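Local coordinates for FERM, ARHGEF and pleckstrin domain-containing protein 2 (Mus musculus, PDB 6D2K) that activates RAC1 as a guanine nucleotide exchange factor, takes part in actin remodelling and integrin regulation, and is represented here by its FERM domain, at residues Leu95-Glu98 with Tyr99-Tyr102; Phe229-Ser232 with Lys233-Lys236; Asn272-Lys275 with Ile276-Tyr280. All coordinates share one frame; numbering follows the deposited sequence.

Contact 1: Leu95-Glu98 with Tyr99-Tyr102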
loop_
_atom_site.group_PDB
_atom_site.type_symbol
_atom_site.label_atom_id
_atom_site.label_comp_id
_atom_site.label_asym_id
_atom_site.label_seq_id
_atom_site.Cartn_x
_atom_site.Cartn_y
_atom_site.Cartn_z
ATOM N N LEU A 95 16.438 0.554 0.790
ATOM C CA LEU A 95 16.096 1.899 1.233
ATOM C C LEU A 95 17.219 2.448 2.119
ATOM O O LEU A 95 17.870 1.700 2.852
ATOM C CB LEU A 95 14.770 1.897 1.990
ATOM C CG LEU A 95 13.497 1.626 1.182
ATOM C CD1 LEU A 95 12.382 1.196 2.121
ATOM C CD2 LEU A 95 13.084 2.868 0.389
ATOM N N GLN A 96 17.441 3.756 2.064
ATOM C CA GLN A 96 18.628 4.349 2.690
ATOM C C GLN A 96 18.635 4.402 4.215
ATOM O O GLN A 96 19.701 4.377 4.830
ATOM C CB GLN A 96 18.858 5.757 2.144
ATOM C CG GLN A 96 18.962 5.814 0.641
ATOM C CD GLN A 96 20.383 6.005 0.190
ATOM O OE1 GLN A 96 20.759 7.088 -0.258
ATOM N NE2 GLN A 96 21.193 4.955 0.319
ATOM N N GLU A 97 17.457 4.488 4.826
ATOM C CA GLU A 97 17.361 4.653 6.272
ATOM C C GLU A 97 16.707 3.474 6.950
ATOM O O GLU A 97 15.716 2.930 6.447
ATOM C CB GLU A 97 16.555 5.907 6.616
ATOM C CG GLU A 97 17.189 7.191 6.144
ATOM C CD GLU A 97 18.457 7.518 6.905
ATOM O OE1 GLU A 97 19.235 8.360 6.418
ATOM O OE2 GLU A 97 18.677 6.929 7.986
ATOM N N GLU A 98 17.248 3.104 8.109
ATOM C CA GLU A 98 16.642 2.096 8.961
ATOM C C GLU A 98 15.188 2.482 9.261
ATOM O O GLU A 98 14.310 1.629 9.275
ATOM C CB GLU A 98 17.461 1.918 10.252
ATOM C CG GLU A 98 16.907 0.870 11.214
ATOM C CD GLU A 98 17.840 0.576 12.386
ATOM O OE1 GLU A 98 19.021 0.243 12.131
ATOM O OE2 GLU A 98 17.380 0.649 13.551
ATOM N N TYR A 99 14.929 3.768 9.467
ATOM C CA TYR A 99 13.571 4.194 9.805
ATOM C C TYR A 99 12.584 3.887 8.674
ATOM O O TYR A 99 11.456 3.467 8.926
ATOM C CB TYR A 99 13.529 5.682 10.164
ATOM C CG TYR A 99 12.159 6.152 10.580
ATOM C CD1 TYR A 99 11.583 5.688 11.751
ATOM C CD2 TYR A 99 11.451 7.052 9.804
ATOM C CE1 TYR A 99 10.330 6.104 12.141
ATOM C CE2 TYR A 99 10.197 7.483 10.189
ATOM C CZ TYR A 99 9.646 6.995 11.344
ATOM O OH TYR A 99 8.401 7.424 11.725
ATOM N N THR A 100 13.012 4.084 7.438
ATOM C CA THR A 100 12.137 3.811 6.296
ATOM C C THR A 100 11.875 2.311 6.243
ATOM O O THR A 100 10.758 1.877 5.963
ATOM C CB THR A 100 12.762 4.240 4.961
ATOM O OG1 THR A 100 13.357 5.534 5.096
ATOM C CG2 THR A 100 11.696 4.303 3.861
ATOM N N ARG A 101 12.906 1.503 6.486
ATOM C CA ARG A 101 12.707 0.061 6.435
ATOM C C ARG A 101 11.754 -0.395 7.531
ATOM O O ARG A 101 10.978 -1.338 7.339
ATOM C CB ARG A 101 14.052 -0.659 6.564
ATOM C CG ARG A 101 14.989 -0.339 5.404
ATOM C CD ARG A 101 16.209 -1.258 5.399
ATOM N NE ARG A 101 17.129 -1.025 6.512
ATOM C CZ ARG A 101 18.112 -0.129 6.510
ATOM N NH1 ARG A 101 18.306 0.658 5.461
ATOM N NH2 ARG A 101 18.909 -0.017 7.570
ATOM N N TYR A 102 11.857 0.253 8.689
ATOM C CA TYR A 102 10.928 0.044 9.802
ATOM C C TYR A 102 9.485 0.345 9.363
ATOM O O TYR A 102 8.590 -0.471 9.571
ATOM C CB TYR A 102 11.339 0.914 10.994
ATOM C CG TYR A 102 10.274 1.128 12.044
ATOM C CD1 TYR A 102 9.766 0.068 12.790
ATOM C CD2 TYR A 102 9.788 2.404 12.302
ATOM C CE1 TYR A 102 8.794 0.278 13.758
ATOM C CE2 TYR A 102 8.824 2.626 13.278
ATOM C CZ TYR A 102 8.334 1.560 14.005
ATOM O OH TYR A 102 7.378 1.768 14.973
HETATM O O HOH W 1 17.025 5.693 10.108
HETATM O O HOH W 2 19.598 -1.302 9.846
#
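With CG beside the backbone N (chi1 -63°) and a bend at chi3 (-69°), the Arg101 side chain folds back over the first turn of helix 98-113 and brings its guanidinium against the incoming loop. NH1 meets the main-chain Leu95 O edge-on, close to the guanidinium plane, at 2.8 Å; the bond is strongly bent and therefore weak. One guanidinium face rests on the backbone, with Glu98 CA 3.4 Å from Arg101 NH2. Glu98, extended beyond CG, stops short of a salt bridge: a water accepts from Arg101 NH2 and donates to Glu98 OE1, 2.8 Å from that oxygen.

Glu97 holds the N-cap position. Its carbonyl O receives Arg101 N at 3.2 Å and, more weakly, Thr100 N. A second water takes the Tyr99 N-H and donates to Glu97 OE2 (3.0 Å), so the carboxylate reaches the first turn indirectly. On the inner side Leu95 and Thr100 cross at about a right angle, Leu95 CD1 lying 3.6 Å from Thr100 CG2, while Thr100 OG1 turns to Glu45, whose carboxylate also binds the amides of Gln96 and Glu97.

The start of this central-domain helix is held by main-chain acceptors, two water bridges and the Glu45 carboxylate; the carboxylates of Glu97 and Glu98 probably add a favourable field at the positive helix end, Glu98 partly balancing Arg101 through its water.

Contact 2: Phe229-Ser232 with Lys233-Lys236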
loop_
_atom_site.group_PDB
_atom_site.type_symbol
_atom_site.label_atom_id
_atom_site.label_comp_id
_atom_site.label_asym_id
_atom_site.label_seq_id
_atom_site.Cartn_x
_atom_site.Cartn_y
_atom_site.Cartn_z
ATOM N N PHE A 229 2.045 -6.125 -18.248
ATOM C CA PHE A 229 2.338 -5.179 -19.308
ATOM C C PHE A 229 3.497 -4.325 -18.821
ATOM O O PHE A 229 3.302 -3.295 -18.185
ATOM C CB PHE A 229 1.099 -4.347 -19.659
ATOM C CG PHE A 229 -0.100 -5.185 -20.012
ATOM C CD1 PHE A 229 -0.016 -6.144 -21.005
ATOM C CD2 PHE A 229 -1.301 -5.029 -19.340
ATOM C CE1 PHE A 229 -1.106 -6.932 -21.317
ATOM C CE2 PHE A 229 -2.392 -5.810 -19.647
ATOM C CZ PHE A 229 -2.296 -6.761 -20.641
ATOM N N ASN A 230 4.709 -4.779 -19.121
ATOM C CA ASN A 230 5.913 -4.100 -18.667
ATOM C C ASN A 230 5.973 -2.672 -19.160
ATOM O O ASN A 230 5.555 -2.375 -20.280
ATOM C CB ASN A 230 7.162 -4.847 -19.141
ATOM C CG ASN A 230 7.129 -6.315 -18.796
ATOM O OD1 ASN A 230 6.562 -7.125 -19.533
ATOM N ND2 ASN A 230 7.739 -6.674 -17.670
ATOM N N TRP A 231 6.521 -1.784 -18.342
ATOM C CA TRP A 231 6.585 -0.372 -18.709
ATOM C C TRP A 231 7.243 -0.121 -20.057
ATOM O O TRP A 231 6.862 0.796 -20.782
ATOM C CB TRP A 231 7.277 0.444 -17.612
ATOM C CG TRP A 231 6.503 0.524 -16.333
ATOM C CD1 TRP A 231 6.899 0.080 -15.098
ATOM C CD2 TRP A 231 5.203 1.090 -16.153
ATOM N NE1 TRP A 231 5.919 0.331 -14.165
ATOM C CE2 TRP A 231 4.869 0.953 -14.785
ATOM C CE3 TRP A 231 4.282 1.690 -17.014
ATOM C CZ2 TRP A 231 3.656 1.402 -14.268
ATOM C CZ3 TRP A 231 3.082 2.131 -16.498
ATOM C CH2 TRP A 231 2.777 1.983 -15.140
ATOM N N SER A 232 8.229 -0.943 -20.398
ATOM C CA SER A 232 8.947 -0.762 -21.651
ATOM C C SER A 232 8.027 -0.929 -22.862
ATOM O O SER A 232 8.322 -0.414 -23.941
ATOM C CB SER A 232 10.143 -1.720 -21.740
ATOM O OG SER A 232 9.719 -3.071 -21.767
ATOM N N LYS A 233 6.905 -1.625 -22.679
ATOM C CA LYS A 233 5.986 -1.899 -23.787
ATOM C C LYS A 233 4.782 -0.976 -23.786
ATOM O O LYS A 233 3.968 -1.011 -24.703
ATOM C CB LYS A 233 5.499 -3.344 -23.734
ATOM C CG LYS A 233 6.618 -4.371 -23.729
ATOM C CD LYS A 233 6.072 -5.772 -23.513
ATOM C CE LYS A 233 7.201 -6.774 -23.328
ATOM N NZ LYS A 233 6.677 -8.156 -23.161
ATOM N N VAL A 234 4.666 -0.160 -22.746
ATOM C CA VAL A 234 3.520 0.725 -22.594
ATOM C C VAL A 234 3.824 2.084 -23.205
ATOM O O VAL A 234 4.738 2.779 -22.769
ATOM C CB VAL A 234 3.175 0.899 -21.104
ATOM C CG1 VAL A 234 2.071 1.942 -20.919
ATOM C CG2 VAL A 234 2.773 -0.437 -20.501
ATOM N N ARG A 235 3.060 2.459 -24.229
ATOM C CA ARG A 235 3.260 3.724 -24.916
ATOM C C ARG A 235 2.433 4.843 -24.301
ATOM O O ARG A 235 2.871 5.987 -24.256
ATOM C CB ARG A 235 2.878 3.577 -26.388
ATOM C CG ARG A 235 3.503 2.364 -27.072
ATOM C CD ARG A 235 4.791 2.738 -27.780
ATOM N NE ARG A 235 5.966 2.430 -26.974
ATOM C CZ ARG A 235 6.593 1.263 -27.003
ATOM N NH1 ARG A 235 6.156 0.298 -27.797
ATOM N NH2 ARG A 235 7.653 1.065 -26.240
ATOM N N LYS A 236 1.230 4.513 -23.833
ATOM C CA LYS A 236 0.361 5.524 -23.233
ATOM C C LYS A 236 -0.717 4.890 -22.367
ATOM O O LYS A 236 -1.193 3.800 -22.658
ATOM C CB LYS A 236 -0.310 6.380 -24.319
ATOM C CG LYS A 236 -1.077 7.565 -23.747
ATOM C CD LYS A 236 -1.627 8.483 -24.832
ATOM C CE LYS A 236 -2.053 9.822 -24.236
ATOM N NZ LYS A 236 -2.694 10.720 -25.241
#
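A short 3-10 turn, entered from the end of strand 224-230, joins Asn230 and Trp231 to Lys233 and Val234. Lys233 N binds Asn230 O at 2.9 Å, and Val234 N binds Trp231 O at 3.1 Å. Both donors sit well above the carbonyl planes they address, 45° out for the first and 69° for the second, consistent with the tight i to i+3 winding.

Val234 packs back against the turn through one methyl. With CG1 anti to the backbone N (chi1 174°), its other methyl, CG2, is directed back at the strand end, where it lies 3.4 Å from Asn230 O and 4.3 Å from Phe229 CB. On the Trp231 side, Val234 CB approaches the indole obliquely, 4.3 Å from Trp231 CE3.

In the PH-like C-terminal lobe of the FERM domain this turn makes the passage from strand 224-230 to strand 236-240, the two outermost strands of the seven-stranded antiparallel arrangement. Arg235 and Lys236 both face Lys247, a classic beta bulge at the start of the new strand. Trp231 is anchored inward, its NE1 bonded to Ser213 O and its ring edge-to-face with His281.

The outer surface is polar. Asn230 and the extended Lys233 run side by side in the same direction, leaving Asn230 OD1 3.8 Å from Lys233 NZ, a loose approach. Arg235, bent at chi2 and chi3, doubles back until NH2 is 2.8 Å from Ser232 O, yet the angle is too poor for a hydrogen bond.

Contact 3: Asn272-Lys275 with Ile276-Tyr280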
loop_
_atom_site.group_PDB
_atom_site.type_symbol
_atom_site.label_atom_id
_atom_site.label_comp_id
_atom_site.label_asym_id
_atom_site.label_seq_id
_atom_site.Cartn_x
_atom_site.Cartn_y
_atom_site.Cartn_z
ATOM N N ASN A 272 -9.119 6.873 -10.759
ATOM C CA ASN A 272 -8.184 6.613 -9.678
ATOM C C ASN A 272 -7.141 5.568 -10.045
ATOM O O ASN A 272 -5.987 5.702 -9.661
ATOM C CB ASN A 272 -8.933 6.199 -8.422
ATOM C CG ASN A 272 -9.651 7.355 -7.779
ATOM O OD1 ASN A 272 -9.321 8.518 -8.026
ATOM N ND2 ASN A 272 -10.635 7.050 -6.938
ATOM N N PHE A 273 -7.539 4.520 -10.761
ATOM C CA PHE A 273 -6.559 3.529 -11.210
ATOM C C PHE A 273 -5.606 4.126 -12.240
ATOM O O PHE A 273 -4.394 3.889 -12.194
ATOM C CB PHE A 273 -7.217 2.264 -11.771
ATOM C CG PHE A 273 -6.219 1.192 -12.132
ATOM C CD1 PHE A 273 -5.403 0.644 -11.162
ATOM C CD2 PHE A 273 -6.081 0.753 -13.432
ATOM C CE1 PHE A 273 -4.458 -0.330 -11.490
ATOM C CE2 PHE A 273 -5.149 -0.227 -13.759
ATOM C CZ PHE A 273 -4.335 -0.764 -12.781
ATOM N N TRP A 274 -6.147 4.889 -13.182
ATOM C CA TRP A 274 -5.301 5.587 -14.131
ATOM C C TRP A 274 -4.264 6.450 -13.413
ATOM O O TRP A 274 -3.083 6.438 -13.763
ATOM C CB TRP A 274 -6.172 6.453 -15.065
ATOM C CG TRP A 274 -5.384 7.309 -15.997
ATOM C CD1 TRP A 274 -4.806 6.938 -17.189
ATOM C CD2 TRP A 274 -5.098 8.699 -15.833
ATOM N NE1 TRP A 274 -4.165 8.017 -17.755
ATOM C CE2 TRP A 274 -4.332 9.107 -16.948
ATOM C CE3 TRP A 274 -5.421 9.642 -14.855
ATOM C CZ2 TRP A 274 -3.877 10.407 -17.104
ATOM C CZ3 TRP A 274 -4.962 10.937 -15.012
ATOM C CH2 TRP A 274 -4.209 11.309 -16.137
ATOM N N LYS A 275 -4.708 7.202 -12.415
ATOM C CA LYS A 275 -3.807 8.109 -11.695
ATOM C C LYS A 275 -2.649 7.349 -11.047
ATOM O O LYS A 275 -1.498 7.761 -11.166
ATOM C CB LYS A 275 -4.549 8.904 -10.612
ATOM C CG LYS A 275 -5.494 10.018 -11.121
ATOM C CD LYS A 275 -6.059 10.818 -9.943
ATOM C CE LYS A 275 -6.870 12.017 -10.431
ATOM N NZ LYS A 275 -7.476 12.776 -9.302
ATOM N N ILE A 276 -2.946 6.247 -10.364
ATOM C CA ILE A 276 -1.879 5.519 -9.670
ATOM C C ILE A 276 -0.938 4.866 -10.676
ATOM O O ILE A 276 0.268 4.757 -10.422
ATOM C CB ILE A 276 -2.411 4.509 -8.618
ATOM C CG1 ILE A 276 -1.253 3.977 -7.741
ATOM C CG2 ILE A 276 -3.091 3.342 -9.281
ATOM C CD1 ILE A 276 -0.554 5.043 -6.921
ATOM N N CYS A 277 -1.463 4.452 -11.828
ATOM C CA CYS A 277 -0.584 3.894 -12.864
ATOM C C CYS A 277 0.367 4.947 -13.414
ATOM O O CYS A 277 1.563 4.699 -13.561
ATOM C CB CYS A 277 -1.370 3.286 -14.017
ATOM S SG CYS A 277 -2.210 1.755 -13.645
ATOM N N VAL A 278 -0.163 6.118 -13.744
ATOM C CA VAL A 278 0.687 7.185 -14.243
ATOM C C VAL A 278 1.741 7.554 -13.197
ATOM O O VAL A 278 2.913 7.743 -13.521
ATOM C CB VAL A 278 -0.134 8.414 -14.637
ATOM C CG1 VAL A 278 0.795 9.585 -14.923
ATOM C CG2 VAL A 278 -0.997 8.081 -15.855
ATOM N N GLU A 279 1.337 7.637 -11.934
ATOM C CA GLU A 279 2.294 7.954 -10.881
ATOM C C GLU A 279 3.389 6.890 -10.718
ATOM O O GLU A 279 4.551 7.238 -10.517
ATOM C CB GLU A 279 1.572 8.244 -9.568
ATOM C CG GLU A 279 0.776 9.548 -9.634
ATOM C CD GLU A 279 0.038 9.858 -8.355
ATOM O OE1 GLU A 279 -0.089 8.963 -7.499
ATOM O OE2 GLU A 279 -0.424 11.003 -8.216
ATOM N N TYR A 280 3.018 5.613 -10.811
ATOM C CA TYR A 280 3.988 4.516 -10.764
ATOM C C TYR A 280 4.987 4.593 -11.908
ATOM O O TYR A 280 6.206 4.438 -11.703
ATOM C CB TYR A 280 3.274 3.153 -10.752
ATOM C CG TYR A 280 3.278 2.486 -9.392
ATOM C CD1 TYR A 280 4.170 1.464 -9.102
ATOM C CD2 TYR A 280 2.399 2.887 -8.397
ATOM C CE1 TYR A 280 4.193 0.855 -7.848
ATOM C CE2 TYR A 280 2.412 2.273 -7.132
ATOM C CZ TYR A 280 3.308 1.259 -6.878
ATOM O OH TYR A 280 3.332 0.643 -5.625
#
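The sulfur of Cys277 sits over one face of the Phe273 ring, 3.6 Å from its centroid and 21° off the normal, a sulfur-aromatic contact one helical turn apart. It is displaced toward the rim, and Phe273 CZ is its nearest ring atom at 3.4 Å. Although the CB bond of Phe273 points away from the next turn, CG anti to the backbone N (chi1 -175°) swings the ring back toward it and brings one face under the sulfur. Ile276 meets the same ring obliquely, through CG2, at 4.0 Å from Phe273 CD1. Beyond these segments Phe244 packs edge-to-face on Phe273, and Leu210 touches it from strand 207-213. A serine in place of Phe273 would probably leave Cys277 SG without its aromatic face and open a gap between the helix and the strands.

Further round, Trp274 and Val278 lie side by side. Val278 CG2 stands over the indole in a CH-pi contact, 3.9 Å from the centroid of the five-membered ring and 22° off its normal, while Trp274 NE1 bonds to Leu237 O.

Four i to i+4 backbone bonds join the two segments, among them Val278 N to Trp274 O at 2.9 Å. Outward, Glu279 folds its CG against Lys275 O (3.3 Å). The polar ends of this pair look to other partners: Lys275 NZ forms a salt bridge with Glu64, and Glu279 OE1 forms one with Lys86, so the outer edge faces the N-terminal ubiquitin-like part of the molecule and the chain leaving it.

A C-terminal helix that packs against and caps the beta-strands is the hallmark of the PH-like fold; here, in the last lobe of the FERM domain, its inner face carries Phe273 and Cys277.

From the N terminus, the chain first meets contact 1, where the loop after strand 79-85 turns into helix 98-113 of the central domain. Contact 2 closes the short turn between strands 224-230 and 236-240, and contact 3 lies wholly within helix 267-284. All three are local and follow in series, neither nesting nor crossing. Contacts 2 and 3 share the PH-like lobe and touch: Trp231 CH2 of contact 2 packs 3.4 Å from Cys277 O of contact 3, tying the strand corner to the final helix. Contact 1 stands apart, its nearest atoms about 12 Å from those of contact 3 and about 16 Å from those of contact 2.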